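Local coordinates for protein HP0958 (Helicobacter pylori, PDB 3NA7) that probably acts as a chaperone and post-transcriptional regulator in flagellar biogenesis, pairing a kinked antiparallel coiled-coil hairpin with a C4 zinc-ribbon domain, at residues 59-64 with 110-115; 73-78 with 96-101; 9-14 with 191-196; 21-26 with 153-158. One frame throughout, in Å; residues are numbered along the deposited sequence.

Interaction 1 (59-64 with 110-115); sequences KLQVSK and NREIEN
In the antiparallel coiled-coil hairpin, Val62 of helix 24-85 meets Ile113 of helix 91-171. Their CA atoms are only 5.4 Å apart, so the two helices run very close here. The touch is made by methyl branches: Val62 CG1 lies 4.0 Å from Ile113 CG2. In both residues the touching methyl is anti to the backbone N, with Val62 chi1 at 168°. The two side chains cross at about a right angle. Both residues are buried, though the two segments bury just 130 Å² between them. Neighbouring turns add to the packing. Val62 also packs on Leu116 and Gln117, and Ile113 on Asn65 and Glu66.

Beside this apolar pair, the ends of Gln61 and Glu112 come together at the edge of the interface. Gln61 NE2 stops 4.2 Å from Glu112 OE1, too far for a hydrogen bond. Asn65, one turn beyond Gln61, is also touched by Glu112, and its ND2 bonds to Gln61 O within the same helix. The chemistry between the two segments is therefore mainly van der Waals contact between small branched side chains. The polar pair at the edge can add at most a loose electrostatic attraction.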
loop_
_atom_site.group_PDB
_atom_site.type_symbol
_atom_site.label_atom_id
_atom_site.label_comp_id
_atom_site.label_asym_id
_atom_site.label_seq_id
_atom_site.Cartn_x
_atom_site.Cartn_y
_atom_site.Cartn_z
ATOM N N LYS A 59 31.203 -5.035 -0.306
ATOM C CA LYS A 59 32.255 -5.771 0.364
ATOM C C LYS A 59 32.968 -6.697 -0.614
ATOM O O LYS A 59 34.159 -6.958 -0.450
ATOM C CB LYS A 59 31.701 -6.562 1.555
ATOM C CG LYS A 59 31.470 -5.698 2.798
ATOM C CD LYS A 59 30.681 -6.457 3.860
ATOM C CE LYS A 59 30.284 -5.529 4.993
ATOM N NZ LYS A 59 29.890 -6.338 6.158
ATOM N N LEU A 60 32.221 -7.187 -1.612
ATOM C CA LEU A 60 32.786 -7.944 -2.733
ATOM C C LEU A 60 33.750 -7.084 -3.560
ATOM O O LEU A 60 34.821 -7.548 -3.930
ATOM C CB LEU A 60 31.672 -8.539 -3.604
ATOM C CG LEU A 60 31.980 -9.399 -4.846
ATOM C CD1 LEU A 60 32.992 -10.530 -4.584
ATOM C CD2 LEU A 60 30.681 -9.966 -5.430
ATOM N N GLN A 61 33.383 -5.832 -3.814
ATOM C CA GLN A 61 34.269 -4.890 -4.498
ATOM C C GLN A 61 35.516 -4.591 -3.695
ATOM O O GLN A 61 36.607 -4.571 -4.247
ATOM C CB GLN A 61 33.560 -3.578 -4.787
ATOM C CG GLN A 61 32.481 -3.664 -5.822
ATOM C CD GLN A 61 32.041 -2.294 -6.269
ATOM O OE1 GLN A 61 30.918 -1.862 -5.994
ATOM N NE2 GLN A 61 32.933 -1.587 -6.961
ATOM N N VAL A 62 35.358 -4.326 -2.399
ATOM C CA VAL A 62 36.513 -4.180 -1.505
ATOM C C VAL A 62 37.497 -5.354 -1.688
ATOM O O VAL A 62 38.697 -5.151 -1.779
ATOM C CB VAL A 62 36.099 -4.032 -0.014
ATOM C CG1 VAL A 62 37.314 -4.183 0.930
ATOM C CG2 VAL A 62 35.379 -2.669 0.223
ATOM N N SER A 63 36.965 -6.563 -1.786
ATOM C CA SER A 63 37.770 -7.770 -1.858
ATOM C C SER A 63 38.459 -7.915 -3.214
ATOM O O SER A 63 39.610 -8.360 -3.289
ATOM C CB SER A 63 36.901 -8.985 -1.570
ATOM O OG SER A 63 37.704 -10.141 -1.501
ATOM N N LYS A 64 37.750 -7.528 -4.274
ATOM C CA LYS A 64 38.288 -7.544 -5.636
ATOM C C LYS A 64 39.414 -6.534 -5.786
ATOM O O LYS A 64 40.491 -6.869 -6.285
ATOM C CB LYS A 64 37.184 -7.316 -6.673
ATOM C CG LYS A 64 36.391 -8.580 -6.986
ATOM C CD LYS A 64 35.158 -8.318 -7.859
ATOM C CE LYS A 64 34.473 -9.629 -8.238
ATOM N NZ LYS A 64 33.078 -9.459 -8.739
ATOM N N ASN A 110 44.103 1.776 -3.075
ATOM C CA ASN A 110 43.937 2.148 -1.679
ATOM C C ASN A 110 42.855 3.182 -1.489
ATOM O O ASN A 110 42.029 3.021 -0.590
ATOM C CB ASN A 110 45.249 2.597 -1.029
ATOM C CG ASN A 110 46.072 1.427 -0.560
ATOM O OD1 ASN A 110 45.569 0.561 0.150
ATOM N ND2 ASN A 110 47.336 1.375 -0.965
ATOM N N ARG A 111 42.848 4.225 -2.322
ATOM C CA ARG A 111 41.756 5.207 -2.312
ATOM C C ARG A 111 40.371 4.594 -2.599
ATOM O O ARG A 111 39.398 4.953 -1.939
ATOM C CB ARG A 111 41.996 6.388 -3.267
ATOM C CG ARG A 111 43.331 7.114 -3.106
ATOM C CD ARG A 111 43.382 8.478 -3.850
ATOM N NE ARG A 111 43.505 8.365 -5.308
ATOM C CZ ARG A 111 44.662 8.324 -5.981
ATOM N NH1 ARG A 111 44.656 8.227 -7.309
ATOM N NH2 ARG A 111 45.828 8.383 -5.344
ATOM N N GLU A 112 40.277 3.723 -3.601
ATOM C CA GLU A 112 39.010 3.098 -3.955
ATOM C C GLU A 112 38.485 2.224 -2.800
ATOM O O GLU A 112 37.324 2.303 -2.449
ATOM C CB GLU A 112 39.125 2.295 -5.281
ATOM C CG GLU A 112 37.894 1.417 -5.652
ATOM C CD GLU A 112 36.670 2.228 -6.046
ATOM O OE1 GLU A 112 35.570 1.654 -6.239
ATOM O OE2 GLU A 112 36.794 3.454 -6.174
ATOM N N ILE A 113 39.354 1.423 -2.207
ATOM C CA ILE A 113 38.984 0.626 -1.042
ATOM C C ILE A 113 38.516 1.493 0.127
ATOM O O ILE A 113 37.481 1.199 0.732
ATOM C CB ILE A 113 40.133 -0.282 -0.592
ATOM C CG1 ILE A 113 40.485 -1.253 -1.718
ATOM C CG2 ILE A 113 39.768 -1.020 0.750
ATOM C CD1 ILE A 113 41.826 -1.998 -1.505
ATOM N N GLU A 114 39.258 2.554 0.439
ATOM C CA GLU A 114 38.841 3.465 1.496
ATOM C C GLU A 114 37.471 4.090 1.193
ATOM O O GLU A 114 36.648 4.261 2.101
ATOM C CB GLU A 114 39.888 4.546 1.719
ATOM C CG GLU A 114 39.656 5.451 2.933
ATOM C CD GLU A 114 40.796 6.441 3.146
ATOM O OE1 GLU A 114 41.975 6.031 2.991
ATOM O OE2 GLU A 114 40.513 7.623 3.477
ATOM N N ASN A 115 37.228 4.426 -0.076
ATOM C CA ASN A 115 35.938 4.987 -0.492
ATOM C C ASN A 115 34.775 4.014 -0.307
ATOM O O ASN A 115 33.688 4.413 0.140
ATOM C CB ASN A 115 35.983 5.470 -1.949
ATOM C CG ASN A 115 36.560 6.867 -2.086
ATOM O OD1 ASN A 115 36.550 7.654 -1.132
ATOM N ND2 ASN A 115 37.064 7.188 -3.287
#

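Interaction 2 (73-78 with 96-101); sequences NAKIAS and NIEEDI
Glu99 OE1 accepts a hydrogen bond from Gln80 NE2, while the aliphatic part of Glu99 lies against Ile76. This ties helix 91-171 to helix 24-85 in the part of the antiparallel coiled-coil hairpin that leads to its turn. Ile76 and Glu99 have the nearest CA atoms across the segments, at 6.0 Å. Ile76 CG2 approaches Glu99 CG at 4.4 Å, a loose apolar contact with the methylene chain rather than the carboxylate. Glu99 is buried, and Ile79 and Met83 also pack on it. A magnesium ion sits about 4 Å from its side chain. That is long for direct coordination and would fit a water-mediated link. Ile76 also packs on Ala102 and Ser106.

A second pair lies beside the first. Lys75 and Glu98 cross at about a right angle. Lys75 has CG anti to its N (chi1 -180°) and then bends at chi2 (74°), which turns the chain so that its end lies beside the Glu98 carboxylate. The carbon chain makes the nearest approach, with Lys75 CE 3.8 Å from Glu98 OE2. The opposite charges probably attract weakly, but Lys75 NZ stays 4.4 Å from Glu98 OE2, beyond a salt bridge.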
loop_
_atom_site.group_PDB
_atom_site.type_symbol
_atom_site.label_atom_id
_atom_site.label_comp_id
_atom_site.label_asym_id
_atom_site.label_seq_id
_atom_site.Cartn_x
_atom_site.Cartn_y
_atom_site.Cartn_z
ATOM N N ASN A 73 51.301 -4.695 -5.541
ATOM C CA ASN A 73 52.393 -4.674 -4.567
ATOM C C ASN A 73 53.437 -5.751 -4.852
ATOM O O ASN A 73 54.636 -5.501 -4.690
ATOM C CB ASN A 73 51.854 -4.801 -3.128
ATOM C CG ASN A 73 51.086 -3.549 -2.671
ATOM O OD1 ASN A 73 50.307 -3.589 -1.704
ATOM N ND2 ASN A 73 51.301 -2.445 -3.360
ATOM N N ALA A 74 52.989 -6.928 -5.297
ATOM C CA ALA A 74 53.919 -7.980 -5.754
ATOM C C ALA A 74 54.717 -7.500 -6.964
ATOM O O ALA A 74 55.915 -7.785 -7.084
ATOM C CB ALA A 74 53.175 -9.264 -6.095
ATOM N N LYS A 75 54.063 -6.762 -7.857
ATOM C CA LYS A 75 54.764 -6.195 -9.014
ATOM C C LYS A 75 55.802 -5.155 -8.566
ATOM O O LYS A 75 56.956 -5.153 -9.016
ATOM C CB LYS A 75 53.762 -5.617 -10.014
ATOM C CG LYS A 75 54.376 -5.003 -11.257
ATOM C CD LYS A 75 54.895 -6.050 -12.229
ATOM C CE LYS A 75 55.937 -5.439 -13.155
ATOM N NZ LYS A 75 56.854 -6.486 -13.718
ATOM N N ILE A 76 55.411 -4.291 -7.635
ATOM C CA ILE A 76 56.372 -3.339 -7.061
ATOM C C ILE A 76 57.607 -4.075 -6.523
ATOM O O ILE A 76 58.731 -3.801 -6.965
ATOM C CB ILE A 76 55.711 -2.415 -6.020
ATOM C CG1 ILE A 76 54.635 -1.546 -6.715
ATOM C CG2 ILE A 76 56.759 -1.527 -5.365
ATOM C CD1 ILE A 76 53.695 -0.738 -5.784
ATOM N N ALA A 77 57.386 -5.022 -5.604
ATOM C CA ALA A 77 58.439 -5.896 -5.077
ATOM C C ALA A 77 59.315 -6.491 -6.190
ATOM O O ALA A 77 60.554 -6.453 -6.131
ATOM C CB ALA A 77 57.825 -7.004 -4.227
ATOM N N SER A 78 58.671 -7.029 -7.218
ATOM C CA SER A 78 59.416 -7.611 -8.323
ATOM C C SER A 78 60.261 -6.581 -9.099
ATOM O O SER A 78 61.344 -6.904 -9.577
ATOM C CB SER A 78 58.485 -8.350 -9.269
ATOM O OG SER A 78 59.148 -8.553 -10.502
ATOM N N ASN A 96 62.758 3.004 -12.281
ATOM C CA ASN A 96 62.235 3.920 -11.253
ATOM C C ASN A 96 60.861 4.411 -11.707
ATOM O O ASN A 96 59.977 4.649 -10.892
ATOM C CB ASN A 96 63.173 5.113 -11.009
ATOM C CG ASN A 96 63.572 5.273 -9.530
ATOM O OD1 ASN A 96 62.858 5.876 -8.719
ATOM N ND2 ASN A 96 64.756 4.738 -9.185
ATOM N N ILE A 97 60.712 4.541 -13.024
ATOM C CA ILE A 97 59.513 5.057 -13.656
ATOM C C ILE A 97 58.452 3.948 -13.760
ATOM O O ILE A 97 57.282 4.180 -13.457
ATOM C CB ILE A 97 59.860 5.726 -15.013
ATOM C CG1 ILE A 97 60.624 7.041 -14.752
ATOM C CG2 ILE A 97 58.613 5.972 -15.852
ATOM C CD1 ILE A 97 61.125 7.772 -15.995
ATOM N N GLU A 98 58.878 2.748 -14.157
ATOM C CA GLU A 98 58.059 1.532 -14.098
ATOM C C GLU A 98 57.450 1.409 -12.702
ATOM O O GLU A 98 56.245 1.182 -12.527
ATOM C CB GLU A 98 58.956 0.320 -14.334
ATOM C CG GLU A 98 58.546 -0.631 -15.459
ATOM C CD GLU A 98 57.131 -1.140 -15.330
ATOM O OE1 GLU A 98 56.192 -0.326 -15.493
ATOM O OE2 GLU A 98 56.952 -2.357 -15.091
ATOM N N GLU A 99 58.304 1.578 -11.710
ATOM C CA GLU A 99 57.900 1.503 -10.327
ATOM C C GLU A 99 56.920 2.618 -9.999
ATOM O O GLU A 99 55.925 2.387 -9.317
ATOM C CB GLU A 99 59.128 1.568 -9.423
ATOM C CG GLU A 99 58.847 1.385 -7.953
ATOM C CD GLU A 99 59.915 2.037 -7.110
ATOM O OE1 GLU A 99 59.824 1.985 -5.867
ATOM O OE2 GLU A 99 60.848 2.632 -7.704
ATOM N N ASP A 100 57.181 3.822 -10.500
ATOM C CA ASP A 100 56.265 4.954 -10.250
ATOM C C ASP A 100 54.829 4.765 -10.752
ATOM O O ASP A 100 53.891 5.175 -10.081
ATOM C CB ASP A 100 56.853 6.245 -10.809
ATOM C CG ASP A 100 57.842 6.890 -9.856
ATOM O OD1 ASP A 100 57.633 6.810 -8.614
ATOM O OD2 ASP A 100 58.807 7.494 -10.359
ATOM N N ILE A 101 54.666 4.152 -11.922
ATOM C CA ILE A 101 53.339 3.826 -12.461
ATOM C C ILE A 101 52.660 2.820 -11.541
ATOM O O ILE A 101 51.482 2.955 -11.205
ATOM C CB ILE A 101 53.422 3.297 -13.942
ATOM C CG1 ILE A 101 53.497 4.456 -14.941
ATOM C CG2 ILE A 101 52.228 2.435 -14.308
ATOM C CD1 ILE A 101 54.850 4.652 -15.554
#

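Interaction 3 (9-14 with 191-196); sequences QLIEIS and TSIVTI
Ile193 pushes its CD1 methyl against one turn of helix 4-22, between Leu10 and Ser14. The closest approach is to the backbone, with CD1 of Ile193 3.3 Å from Leu10 O. The same methyl lies 3.5 Å from Ser14 CB and 3.8 Å from Leu10 CB, so this spot is tightly filled. The other branch turns to the next residue: Ile193 CG2 is 4.2 Å from Ile11 CG1. Ile193 is the hub, since it touches all three helix residues. Its CG1 is anti to the carbonyl carbon (chi1 -55°), and an extended chi2 carries CD1 out to the helix.

The polar groups beside the methyl are satisfied inside the helix. Leu10 O accepts the backbone N-H of Ser14 at 2.8 Å. Ser14 OG donates to Ile11 O at 3.0 Å, tilted 24° from the carbonyl plane, and this bond fixes the hydroxyl.

Further out, Tyr233 packs on both Ile11 and Ile193, and Tyr181 of helix 175-188 on Leu10 and Ser14. Val194 makes backbone hydrogen bonds with Ile231 and Tyr233 of the parallel strand 231-233. The contact joins helix 4-22 to the small sheet at the zinc-ribbon end of the protein. Helix segment 9-14 runs at 108° to strand 193-195, an outer strand of that sheet, with Ile177 of helix 175-188 packing on Leu10 and helix 91-171 packing on Ile13.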
loop_
_atom_site.group_PDB
_atom_site.type_symbol
_atom_site.label_atom_id
_atom_site.label_comp_id
_atom_site.label_asym_id
_atom_site.label_seq_id
_atom_site.Cartn_x
_atom_site.Cartn_y
_atom_site.Cartn_z
ATOM N N GLN A 9 -40.848 -0.520 2.395
ATOM C CA GLN A 9 -40.171 -1.646 3.041
ATOM C C GLN A 9 -38.733 -1.822 2.598
ATOM O O GLN A 9 -37.881 -2.092 3.418
ATOM C CB GLN A 9 -40.949 -2.940 2.838
ATOM C CG GLN A 9 -41.922 -3.225 3.965
ATOM C CD GLN A 9 -42.813 -4.416 3.663
ATOM O OE1 GLN A 9 -43.493 -4.454 2.637
ATOM N NE2 GLN A 9 -42.826 -5.387 4.569
ATOM N N LEU A 10 -38.486 -1.655 1.302
ATOM C CA LEU A 10 -37.154 -1.744 0.707
ATOM C C LEU A 10 -36.281 -0.550 1.053
ATOM O O LEU A 10 -35.055 -0.696 1.176
ATOM C CB LEU A 10 -37.244 -1.854 -0.820
ATOM C CG LEU A 10 -37.910 -3.113 -1.378
ATOM C CD1 LEU A 10 -37.595 -3.292 -2.864
ATOM C CD2 LEU A 10 -37.459 -4.323 -0.605
ATOM N N ILE A 11 -36.892 0.630 1.184
ATOM C CA ILE A 11 -36.146 1.813 1.631
ATOM C C ILE A 11 -35.626 1.591 3.046
ATOM O O ILE A 11 -34.444 1.796 3.286
ATOM C CB ILE A 11 -36.931 3.155 1.476
ATOM C CG1 ILE A 11 -37.075 3.510 -0.007
ATOM C CG2 ILE A 11 -36.193 4.320 2.213
ATOM C CD1 ILE A 11 -38.255 4.434 -0.343
ATOM N N GLU A 12 -36.475 1.142 3.972
ATOM C CA GLU A 12 -35.980 0.808 5.320
ATOM C C GLU A 12 -34.847 -0.216 5.267
ATOM O O GLU A 12 -33.834 -0.028 5.920
ATOM C CB GLU A 12 -37.070 0.274 6.254
ATOM C CG GLU A 12 -38.361 1.077 6.309
ATOM C CD GLU A 12 -39.164 0.807 7.575
ATOM O OE1 GLU A 12 -38.858 1.432 8.619
ATOM O OE2 GLU A 12 -40.105 -0.013 7.520
ATOM N N ILE A 13 -35.008 -1.296 4.500
ATOM C CA ILE A 13 -33.971 -2.323 4.468
ATOM C C ILE A 13 -32.661 -1.781 3.881
ATOM O O ILE A 13 -31.596 -2.056 4.414
ATOM C CB ILE A 13 -34.412 -3.610 3.719
ATOM C CG1 ILE A 13 -35.576 -4.282 4.452
ATOM C CG2 ILE A 13 -33.229 -4.608 3.589
ATOM C CD1 ILE A 13 -36.494 -5.062 3.533
ATOM N N SER A 14 -32.761 -1.018 2.792
ATOM C CA SER A 14 -31.597 -0.512 2.071
ATOM C C SER A 14 -30.809 0.468 2.925
ATOM O O SER A 14 -29.591 0.581 2.771
ATOM C CB SER A 14 -32.001 0.167 0.762
ATOM O OG SER A 14 -32.510 1.477 0.999
ATOM N N THR A 191 -26.330 1.685 -4.304
ATOM C CA THR A 191 -27.007 2.567 -5.247
ATOM C C THR A 191 -28.189 1.822 -5.863
ATOM O O THR A 191 -28.609 2.132 -6.975
ATOM C CB THR A 191 -26.066 3.080 -6.373
ATOM O OG1 THR A 191 -25.899 2.064 -7.369
ATOM C CG2 THR A 191 -24.695 3.492 -5.805
ATOM N N SER A 192 -28.685 0.814 -5.145
ATOM C CA SER A 192 -29.792 -0.048 -5.618
ATOM C C SER A 192 -31.116 0.687 -5.701
ATOM O O SER A 192 -31.874 0.487 -6.651
ATOM C CB SER A 192 -29.945 -1.281 -4.721
ATOM O OG SER A 192 -28.895 -2.211 -4.962
ATOM N N ILE A 193 -31.386 1.534 -4.707
ATOM C CA ILE A 193 -32.591 2.361 -4.703
ATOM C C ILE A 193 -32.216 3.830 -4.756
ATOM O O ILE A 193 -31.524 4.328 -3.875
ATOM C CB ILE A 193 -33.440 2.123 -3.444
ATOM C CG1 ILE A 193 -33.766 0.642 -3.292
ATOM C CG2 ILE A 193 -34.720 2.982 -3.465
ATOM C CD1 ILE A 193 -34.313 0.308 -1.913
ATOM N N VAL A 194 -32.694 4.528 -5.779
ATOM C CA VAL A 194 -32.332 5.932 -5.972
ATOM C C VAL A 194 -33.537 6.852 -6.175
ATOM O O VAL A 194 -34.570 6.423 -6.684
ATOM C CB VAL A 194 -31.320 6.090 -7.109
ATOM C CG1 VAL A 194 -29.938 5.580 -6.651
ATOM C CG2 VAL A 194 -31.804 5.364 -8.388
ATOM N N THR A 195 -33.397 8.111 -5.763
ATOM C CA THR A 195 -34.423 9.125 -5.999
ATOM C C THR A 195 -34.237 9.748 -7.383
ATOM O O THR A 195 -33.141 9.718 -7.927
ATOM C CB THR A 195 -34.362 10.227 -4.936
ATOM O OG1 THR A 195 -33.228 11.066 -5.182
ATOM C CG2 THR A 195 -34.248 9.628 -3.532
ATOM N N ILE A 196 -35.300 10.301 -7.962
ATOM C CA ILE A 196 -35.149 11.059 -9.206
ATOM C C ILE A 196 -34.667 12.470 -8.870
ATOM O O ILE A 196 -35.260 13.138 -8.025
ATOM C CB ILE A 196 -36.465 11.169 -10.015
ATOM C CG1 ILE A 196 -36.940 9.798 -10.481
ATOM C CG2 ILE A 196 -36.286 12.115 -11.218
ATOM C CD1 ILE A 196 -38.259 9.817 -11.243
#

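Interaction 4 (21-26 with 153-158)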
loop_
_atom_site.group_PDB
_atom_site.type_symbol
_atom_site.label_atom_id
_atom_site.label_comp_id
_atom_site.label_asym_id
_atom_site.label_seq_id
_atom_site.Cartn_x
_atom_site.Cartn_y
_atom_site.Cartn_z
ATOM N N ASP A 21 -22.579 -1.182 5.808
ATOM C CA ASP A 21 -21.444 -0.914 4.932
ATOM C C ASP A 21 -20.619 0.316 5.263
ATOM O O ASP A 21 -19.414 0.298 5.063
ATOM C CB ASP A 21 -21.894 -0.816 3.482
ATOM C CG ASP A 21 -21.760 -2.136 2.752
ATOM O OD1 ASP A 21 -20.605 -2.499 2.386
ATOM O OD2 ASP A 21 -22.808 -2.795 2.542
ATOM N N SER A 22 -21.283 1.391 5.700
ATOM C CA SER A 22 -20.659 2.710 5.862
ATOM C C SER A 22 -19.876 2.793 7.177
ATOM O O SER A 22 -19.184 3.784 7.457
ATOM C CB SER A 22 -21.712 3.825 5.764
ATOM O OG SER A 22 -22.456 3.928 6.964
ATOM N N LEU A 23 -19.993 1.725 7.954
ATOM C CA LEU A 23 -19.193 1.499 9.133
ATOM C C LEU A 23 -17.875 0.836 8.831
ATOM O O LEU A 23 -17.022 0.687 9.718
ATOM C CB LEU A 23 -19.979 0.647 10.133
ATOM C CG LEU A 23 -21.082 1.414 10.879
ATOM C CD1 LEU A 23 -22.008 0.454 11.603
ATOM C CD2 LEU A 23 -20.509 2.461 11.871
ATOM N N GLU A 24 -17.690 0.411 7.588
ATOM C CA GLU A 24 -16.402 -0.170 7.181
ATOM C C GLU A 24 -15.266 0.855 7.133
ATOM O O GLU A 24 -14.167 0.570 7.610
ATOM C CB GLU A 24 -16.522 -0.901 5.853
ATOM C CG GLU A 24 -17.270 -2.238 5.954
ATOM C CD GLU A 24 -16.727 -3.141 7.059
ATOM O OE1 GLU A 24 -15.476 -3.311 7.154
ATOM O OE2 GLU A 24 -17.567 -3.661 7.833
ATOM N N PRO A 25 -15.511 2.028 6.508
ATOM C CA PRO A 25 -14.548 3.134 6.618
ATOM C C PRO A 25 -14.258 3.515 8.082
ATOM O O PRO A 25 -13.146 3.957 8.383
ATOM C CB PRO A 25 -15.234 4.307 5.893
ATOM C CG PRO A 25 -16.298 3.716 5.059
ATOM C CD PRO A 25 -16.491 2.258 5.424
ATOM N N LEU A 26 -15.247 3.346 8.965
ATOM C CA LEU A 26 -15.077 3.722 10.383
ATOM C C LEU A 26 -14.033 2.834 11.047
ATOM O O LEU A 26 -13.164 3.332 11.784
ATOM C CB LEU A 26 -16.400 3.673 11.163
ATOM C CG LEU A 26 -16.382 4.296 12.574
ATOM C CD1 LEU A 26 -15.923 5.756 12.596
ATOM C CD2 LEU A 26 -17.734 4.156 13.303
ATOM N N LYS A 153 -14.136 -3.898 17.968
ATOM C CA LYS A 153 -15.097 -4.889 18.462
ATOM C C LYS A 153 -16.507 -4.295 18.705
ATOM O O LYS A 153 -17.508 -4.870 18.269
ATOM C CB LYS A 153 -14.559 -5.581 19.710
ATOM C CG LYS A 153 -15.406 -6.785 20.183
ATOM C CD LYS A 153 -14.789 -7.437 21.420
ATOM C CE LYS A 153 -14.819 -6.508 22.644
ATOM N NZ LYS A 153 -16.169 -6.505 23.274
ATOM N N ASN A 154 -16.579 -3.142 19.373
ATOM C CA ASN A 154 -17.851 -2.423 19.567
ATOM C C ASN A 154 -18.551 -2.073 18.262
ATOM O O ASN A 154 -19.776 -2.088 18.199
ATOM C CB ASN A 154 -17.645 -1.137 20.355
ATOM C CG ASN A 154 -17.326 -1.386 21.810
ATOM O OD1 ASN A 154 -17.859 -2.304 22.424
ATOM N ND2 ASN A 154 -16.447 -0.556 22.374
ATOM N N ILE A 155 -17.769 -1.732 17.239
ATOM C CA ILE A 155 -18.312 -1.431 15.927
ATOM C C ILE A 155 -18.864 -2.702 15.239
ATOM O O ILE A 155 -19.938 -2.662 14.624
ATOM C CB ILE A 155 -17.292 -0.692 15.026
ATOM C CG1 ILE A 155 -16.990 0.707 15.577
ATOM C CG2 ILE A 155 -17.852 -0.520 13.613
ATOM C CD1 ILE A 155 -15.740 1.337 14.970
ATOM N N LYS A 156 -18.144 -3.819 15.359
ATOM C CA LYS A 156 -18.637 -5.106 14.844
ATOM C C LYS A 156 -19.987 -5.487 15.457
ATOM O O LYS A 156 -20.927 -5.847 14.740
ATOM C CB LYS A 156 -17.624 -6.211 15.108
ATOM C CG LYS A 156 -16.244 -5.951 14.510
ATOM C CD LYS A 156 -16.054 -6.556 13.159
ATOM C CE LYS A 156 -14.554 -6.622 12.854
ATOM N NZ LYS A 156 -14.272 -6.919 11.430
ATOM N N GLU A 157 -20.088 -5.376 16.778
ATOM C CA GLU A 157 -21.338 -5.664 17.485
ATOM C C GLU A 157 -22.471 -4.766 16.998
ATOM O O GLU A 157 -23.596 -5.243 16.818
ATOM C CB GLU A 157 -21.135 -5.596 18.992
ATOM C CG GLU A 157 -20.030 -6.572 19.452
ATOM C CD GLU A 157 -19.599 -6.412 20.915
ATOM O OE1 GLU A 157 -18.905 -7.325 21.426
ATOM O OE2 GLU A 157 -19.947 -5.390 21.555
ATOM N N THR A 158 -22.175 -3.504 16.697
ATOM C CA THR A 158 -23.193 -2.652 16.078
ATOM C C THR A 158 -23.651 -3.194 14.693
ATOM O O THR A 158 -24.844 -3.167 14.381
ATOM C CB THR A 158 -22.789 -1.150 16.008
ATOM O OG1 THR A 158 -22.452 -0.676 17.318
ATOM C CG2 THR A 158 -23.953 -0.306 15.520
#
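Apolar contacts centre on Ile155, which faces both Leu23 and Leu26. Leu26 CD2 lies 3.8 Å from Ile155 CD1, and the two side chains meet at an oblique angle. Leu26 reaches over because its CG is anti to the backbone N (chi1 -169°). The other branch of the isoleucine serves Leu23, with Ile155 CG2 4.2 Å from Leu23 CB. A looser touch joins Leu23 CD1 to Thr158 CG2 at 4.4 Å. Ile27 and Lys30 also pack on Ile155, and Gln159 and Ile162 on Leu23.

Segment 21-26 spans the junction of helix 4-22 and helix 24-85. It faces helix 91-171 in the kinked coiled-coil hairpin. The nearest CA atoms here, those of Leu23 and Ile155, are 7.5 Å apart.

Hydrogen bonds lie mostly within each segment. Thr158 OG1 donates to Asn154 O at 3.2 Å, and Thr158 N reaches the same oxygen from the opposite face of its plane. Glu24 OE2 bonds across to Gln159 NE2.

Among charged groups, Lys153 NZ makes a salt bridge with Glu157 OE1 at 3.4 Å, one turn along, its hydrogen bond weak. Glu24 OE1 and Lys156 NZ may attract weakly across 5.7 Å, without contact.

Overall arrangement
Interactions 1, 2 and 4 all join helix 24-85 to helix 91-171, at different levels of one long hairpin. Interaction 2 lies farthest out, near the turn and the magnesium ion. Interaction 1 follows, its centre about 21 Å from that of interaction 2. Interaction 4 is about 58 Å beyond interaction 1, between centres, on the other side of the chain's centre. Interaction 3 lies about 21 Å from interaction 4, again between centres, and the two share helix 4-22. It connects the hairpin end to the zinc ribbon. The Ile193 side chain is about 11 Å from the zinc ion, which Cys201, Cys204, Cys225 and Cys228 bind. Centres of interactions 2 and 3 are about 91 Å apart, so the two metals mark opposite ends.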